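Long-range contact in proteasome accessory factor B/C (PafBC) (PDB 6SJ9), which probably acts as a WYL-domain transcriptional regulator of the bacterial DNA damage response, binding DNA through winged helix-turn-helix domains: residues T172-G184 against L194-F207. Numbering follows the deposited sequence.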
loop_
_atom_site.group_PDB
_atom_site.type_symbol
_atom_site.label_atom_id
_atom_site.label_comp_id
_atom_site.label_asym_id
_atom_site.label_seq_id
_atom_site.Cartn_x
_atom_site.Cartn_y
_atom_site.Cartn_z
ATOM N N THR A 172 -30.684 -2.363 9.736
ATOM C CA THR A 172 -29.983 -3.580 10.171
ATOM C C THR A 172 -30.986 -4.725 10.350
ATOM O O THR A 172 -30.822 -5.628 11.177
ATOM C CB THR A 172 -29.116 -3.323 11.426
ATOM O OG1 THR A 172 -28.057 -4.290 11.491
ATOM C CG2 THR A 172 -29.918 -3.370 12.744
ATOM N N GLY A 173 -32.001 -4.727 9.487
ATOM C CA GLY A 173 -33.106 -5.649 9.597
ATOM C C GLY A 173 -32.815 -6.911 8.827
ATOM O O GLY A 173 -31.749 -7.508 9.009
ATOM N N ARG A 174 -33.714 -7.313 7.936
ATOM C CA ARG A 174 -33.506 -8.563 7.224
ATOM C C ARG A 174 -32.480 -8.429 6.100
ATOM O O ARG A 174 -32.285 -7.357 5.520
ATOM C CB ARG A 174 -34.832 -9.066 6.640
ATOM C CG ARG A 174 -35.355 -8.303 5.409
ATOM C CD ARG A 174 -35.765 -6.847 5.672
ATOM N NE ARG A 174 -36.751 -6.379 4.695
ATOM C CZ ARG A 174 -37.191 -5.125 4.602
ATOM N NH1 ARG A 174 -36.737 -4.196 5.434
ATOM N NH2 ARG A 174 -38.084 -4.798 3.673
ATOM N N GLU A 175 -31.807 -9.544 5.816
ATOM C CA GLU A 175 -31.007 -9.658 4.609
ATOM C C GLU A 175 -31.970 -9.690 3.437
ATOM O O GLU A 175 -32.949 -10.440 3.444
ATOM C CB GLU A 175 -30.121 -10.898 4.638
ATOM C CG GLU A 175 -29.506 -11.235 3.288
ATOM C CD GLU A 175 -28.501 -12.373 3.368
ATOM O OE1 GLU A 175 -28.246 -12.868 4.493
ATOM O OE2 GLU A 175 -27.943 -12.754 2.313
ATOM N N GLU A 176 -31.689 -8.900 2.421
ATOM C CA GLU A 176 -32.652 -8.661 1.361
ATOM C C GLU A 176 -31.931 -8.571 0.030
ATOM O O GLU A 176 -30.862 -7.959 -0.062
ATOM C CB GLU A 176 -33.436 -7.374 1.644
ATOM C CG GLU A 176 -34.528 -7.040 0.661
ATOM C CD GLU A 176 -35.210 -5.724 1.011
ATOM O OE1 GLU A 176 -34.762 -5.074 1.989
ATOM O OE2 GLU A 176 -36.173 -5.332 0.307
ATOM N N VAL A 177 -32.490 -9.242 -0.980
ATOM C CA VAL A 177 -31.917 -9.218 -2.318
ATOM C C VAL A 177 -32.403 -7.954 -3.005
ATOM O O VAL A 177 -33.610 -7.715 -3.109
ATOM C CB VAL A 177 -32.330 -10.472 -3.111
ATOM C CG1 VAL A 177 -31.812 -10.411 -4.548
ATOM C CG2 VAL A 177 -31.802 -11.725 -2.419
ATOM N N ARG A 178 -31.467 -7.151 -3.499
ATOM C CA ARG A 178 -31.792 -5.890 -4.147
ATOM C C ARG A 178 -31.530 -6.021 -5.644
ATOM O O ARG A 178 -30.576 -6.697 -6.057
ATOM C CB ARG A 178 -30.939 -4.774 -3.567
ATOM C CG ARG A 178 -30.937 -4.717 -2.013
ATOM C CD ARG A 178 -32.342 -4.440 -1.486
ATOM N NE ARG A 178 -32.740 -3.051 -1.745
ATOM C CZ ARG A 178 -32.508 -2.049 -0.868
ATOM N NH1 ARG A 178 -32.871 -0.779 -1.120
ATOM N NH2 ARG A 178 -31.910 -2.329 0.283
ATOM N N GLU A 179 -32.373 -5.361 -6.446
ATOM C CA GLU A 179 -32.271 -5.371 -7.900
ATOM C C GLU A 179 -31.910 -3.964 -8.298
ATOM O O GLU A 179 -32.712 -3.037 -8.096
ATOM C CB GLU A 179 -33.590 -5.752 -8.572
ATOM C CG GLU A 179 -34.294 -6.984 -8.001
ATOM C CD GLU A 179 -33.645 -8.274 -8.458
ATOM O OE1 GLU A 179 -33.816 -9.281 -7.761
ATOM O OE2 GLU A 179 -32.951 -8.275 -9.509
ATOM N N VAL A 180 -30.706 -3.803 -8.835
ATOM C CA VAL A 180 -30.132 -2.486 -8.997
ATOM C C VAL A 180 -29.624 -2.307 -10.421
ATOM O O VAL A 180 -28.958 -3.187 -10.967
ATOM C CB VAL A 180 -29.010 -2.287 -7.946
ATOM C CG1 VAL A 180 -28.280 -1.020 -8.163
ATOM C CG2 VAL A 180 -29.607 -2.294 -6.545
ATOM N N GLU A 181 -29.820 -1.115 -10.958
ATOM C CA GLU A 181 -29.128 -0.671 -12.148
ATOM C C GLU A 181 -27.961 0.218 -11.717
ATOM O O GLU A 181 -28.195 1.342 -11.209
ATOM C CB GLU A 181 -30.110 0.085 -13.052
ATOM C CG GLU A 181 -31.285 -0.820 -13.507
ATOM C CD GLU A 181 -32.418 -0.076 -14.211
ATOM O OE1 GLU A 181 -32.295 1.154 -14.436
ATOM O OE2 GLU A 181 -33.431 -0.716 -14.541
ATOM N N PRO A 182 -26.708 -0.219 -11.876
ATOM C CA PRO A 182 -25.576 0.502 -11.232
ATOM C C PRO A 182 -25.205 1.765 -11.993
ATOM O O PRO A 182 -25.020 1.736 -13.210
ATOM C CB PRO A 182 -24.436 -0.511 -11.270
ATOM C CG PRO A 182 -24.813 -1.419 -12.534
ATOM C CD PRO A 182 -26.304 -1.528 -12.450
ATOM N N TRP A 183 -25.165 2.895 -11.275
ATOM C CA TRP A 183 -24.754 4.179 -11.854
ATOM C C TRP A 183 -23.323 4.544 -11.531
ATOM O O TRP A 183 -22.650 5.214 -12.332
ATOM C CB TRP A 183 -25.626 5.317 -11.370
ATOM C CG TRP A 183 -27.065 5.194 -11.715
ATOM C CD1 TRP A 183 -27.662 4.246 -12.487
ATOM C CD2 TRP A 183 -28.112 6.076 -11.274
ATOM N NE1 TRP A 183 -29.032 4.502 -12.575
ATOM C CE2 TRP A 183 -29.321 5.607 -11.812
ATOM C CE3 TRP A 183 -28.136 7.208 -10.463
ATOM C CZ2 TRP A 183 -30.549 6.251 -11.583
ATOM C CZ3 TRP A 183 -29.363 7.835 -10.229
ATOM C CH2 TRP A 183 -30.541 7.355 -10.800
ATOM N N GLY A 184 -22.839 4.135 -10.373
ATOM C CA GLY A 184 -21.488 4.501 -10.022
ATOM C C GLY A 184 -21.026 3.849 -8.743
ATOM O O GLY A 184 -21.823 3.363 -7.937
ATOM N N LEU A 194 -21.867 1.794 -3.747
ATOM C CA LEU A 194 -22.520 1.671 -5.043
ATOM C C LEU A 194 -23.751 2.575 -5.031
ATOM O O LEU A 194 -24.524 2.595 -4.049
ATOM C CB LEU A 194 -22.940 0.215 -5.273
ATOM C CG LEU A 194 -23.915 -0.001 -6.445
ATOM C CD1 LEU A 194 -23.269 0.182 -7.841
ATOM C CD2 LEU A 194 -24.539 -1.372 -6.319
ATOM N N VAL A 195 -23.903 3.386 -6.069
ATOM C CA VAL A 195 -25.129 4.152 -6.235
ATOM C C VAL A 195 -25.786 3.665 -7.512
ATOM O O VAL A 195 -25.100 3.378 -8.504
ATOM C CB VAL A 195 -24.927 5.688 -6.261
ATOM C CG1 VAL A 195 -24.043 6.077 -7.395
ATOM C CG2 VAL A 195 -26.273 6.383 -6.453
ATOM N N GLY A 196 -27.113 3.525 -7.477
ATOM C CA GLY A 196 -27.802 3.099 -8.678
ATOM C C GLY A 196 -29.298 3.184 -8.463
ATOM O O GLY A 196 -29.775 3.568 -7.385
ATOM N N LEU A 197 -30.040 2.887 -9.545
ATOM C CA LEU A 197 -31.501 2.870 -9.467
ATOM C C LEU A 197 -31.926 1.520 -8.879
ATOM O O LEU A 197 -31.720 0.466 -9.489
ATOM C CB LEU A 197 -32.105 3.113 -10.850
ATOM C CG LEU A 197 -33.641 3.059 -10.939
ATOM C CD1 LEU A 197 -34.141 4.168 -10.034
ATOM C CD2 LEU A 197 -34.141 3.380 -12.340
ATOM N N ASP A 198 -32.493 1.541 -7.685
ATOM C CA ASP A 198 -33.054 0.348 -7.076
ATOM C C ASP A 198 -34.440 0.133 -7.666
ATOM O O ASP A 198 -35.345 0.919 -7.402
ATOM C CB ASP A 198 -33.140 0.549 -5.567
ATOM C CG ASP A 198 -33.583 -0.702 -4.826
ATOM O OD1 ASP A 198 -34.572 -1.330 -5.253
ATOM O OD2 ASP A 198 -32.960 -1.028 -3.793
ATOM N N ARG A 199 -34.610 -0.913 -8.481
ATOM C CA ARG A 199 -35.883 -1.123 -9.156
ATOM C C ARG A 199 -36.947 -1.583 -8.184
ATOM O O ARG A 199 -38.129 -1.408 -8.481
ATOM C CB ARG A 199 -35.767 -2.128 -10.299
ATOM C CG ARG A 199 -34.949 -1.663 -11.438
ATOM C CD ARG A 199 -35.284 -0.251 -11.863
ATOM N NE ARG A 199 -36.664 -0.040 -12.264
ATOM C CZ ARG A 199 -37.046 0.203 -13.525
ATOM N NH1 ARG A 199 -36.143 0.268 -14.487
ATOM N NH2 ARG A 199 -38.329 0.391 -13.824
ATOM N N GLY A 200 -36.546 -2.179 -7.048
ATOM C CA GLY A 200 -37.520 -2.561 -6.028
ATOM C C GLY A 200 -38.161 -1.371 -5.334
ATOM O O GLY A 200 -39.356 -1.393 -5.019
ATOM N N ARG A 201 -37.395 -0.306 -5.122
ATOM C CA ARG A 201 -37.909 0.928 -4.558
ATOM C C ARG A 201 -38.273 1.950 -5.631
ATOM O O ARG A 201 -38.894 2.965 -5.311
ATOM C CB ARG A 201 -36.879 1.546 -3.618
ATOM C CG ARG A 201 -36.868 1.019 -2.176
ATOM C CD ARG A 201 -36.663 -0.483 -2.042
ATOM N NE ARG A 201 -36.325 -0.822 -0.660
ATOM C CZ ARG A 201 -36.074 -2.055 -0.225
ATOM N NH1 ARG A 201 -35.768 -2.252 1.052
ATOM N NH2 ARG A 201 -36.132 -3.089 -1.059
ATOM N N GLY A 202 -37.932 1.701 -6.892
ATOM C CA GLY A 202 -38.184 2.674 -7.948
ATOM C C GLY A 202 -37.536 4.022 -7.714
ATOM O O GLY A 202 -38.019 5.041 -8.225
ATOM N N ALA A 203 -36.454 4.060 -6.939
ATOM C CA ALA A 203 -35.735 5.296 -6.695
ATOM C C ALA A 203 -34.257 4.986 -6.559
ATOM O O ALA A 203 -33.847 3.837 -6.353
ATOM C CB ALA A 203 -36.235 6.016 -5.434
ATOM N N LYS A 204 -33.462 6.037 -6.602
ATOM C CA LYS A 204 -32.046 5.834 -6.421
ATOM C C LYS A 204 -31.738 5.464 -4.977
ATOM O O LYS A 204 -32.438 5.863 -4.047
ATOM C CB LYS A 204 -31.309 7.082 -6.892
ATOM C CG LYS A 204 -31.104 8.138 -5.862
ATOM C CD LYS A 204 -30.800 9.462 -6.537
ATOM C CE LYS A 204 -31.098 10.641 -5.604
ATOM N NZ LYS A 204 -31.272 11.871 -6.423
ATOM N N ARG A 205 -30.664 4.691 -4.798
ATOM C CA ARG A 205 -30.253 4.203 -3.486
ATOM C C ARG A 205 -28.739 4.066 -3.472
ATOM O O ARG A 205 -28.100 3.898 -4.518
ATOM C CB ARG A 205 -30.865 2.845 -3.111
ATOM C CG ARG A 205 -32.362 2.848 -2.839
ATOM C CD ARG A 205 -32.591 3.445 -1.447
ATOM N NE ARG A 205 -33.988 3.458 -1.032
ATOM C CZ ARG A 205 -34.940 4.183 -1.623
ATOM N NH1 ARG A 205 -34.636 4.946 -2.675
ATOM N NH2 ARG A 205 -36.199 4.179 -1.139
ATOM N N VAL A 206 -28.176 4.222 -2.278
ATOM C CA VAL A 206 -26.758 4.076 -2.037
ATOM C C VAL A 206 -26.539 2.851 -1.163
ATOM O O VAL A 206 -27.245 2.649 -0.165
ATOM C CB VAL A 206 -26.168 5.341 -1.402
ATOM C CG1 VAL A 206 -24.662 5.244 -1.453
ATOM C CG2 VAL A 206 -26.656 6.565 -2.138
ATOM N N PHE A 207 -25.619 2.006 -1.581
ATOM C CA PHE A 207 -25.298 0.757 -0.918
ATOM C C PHE A 207 -23.838 0.779 -0.477
ATOM O O PHE A 207 -22.950 0.988 -1.309
ATOM C CB PHE A 207 -25.529 -0.393 -1.906
ATOM C CG PHE A 207 -26.939 -0.451 -2.434
ATOM C CD1 PHE A 207 -27.962 -1.042 -1.689
ATOM C CD2 PHE A 207 -27.254 0.148 -3.635
ATOM C CE1 PHE A 207 -29.265 -1.089 -2.168
ATOM C CE2 PHE A 207 -28.544 0.080 -4.148
ATOM C CZ PHE A 207 -29.549 -0.528 -3.416
#
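E181 and L197 form a hydrogen-bonded antiparallel pair, E181 N reaching L197 O at 2.9 Å, and the pairing runs from R199 N on E179 O through a classic bulge, where W183 N and G184 N both donate to V195 O, to V195 N on G184 O. On the other side of E179, toward the start of strand 175-184, charged side chains reach to D198 and the turn after it. The guanidinium of R178 is sandwiched: F207 CE1 sits over one face, 3.6 Å from R178 CZ, and the guanidinium of R201 lies flat on the other, planes 13° apart. Two stacked cations are probably tolerable because each has its own carboxylate. D198 OD2 takes R178 NH1 at 2.7 Å, met from above the carboxylate plane, with a weak second bond from R178 NE; R201 grips E176 end-on, NH1 to OE1 and R201 NH2 to E176 OE2 at 2.6 Å. Bends at chi2 and chi3 (-62° and -72°) bring the R178 guanidinium between F207 and R201. A leucine here would probably leave D198 OD2 without its charged mate and R201 without the flat group it stacks on. Strands 175-188 and 191-198 form the long hairpin of the Sm-like WYL-domain sheet, and strand 163-168 pairs along the other edge of 175-184. D198 also ties the turn: its OD1 accepts from R201 N in an Asx motif. V180 CG2 meets F207 CE2 at 3.5 Å, and F165 and Y167 pack edge-to-face with that phenylalanine. At the bulge, the W183 indole lies over G196 and L197, G196 CA making a CH-pi contact 3.9 Å from the centroid of its five-membered ring. On the sheet face shared with L197, E181 OE2 receives R199 NH1 on its syn side at 2.9 Å.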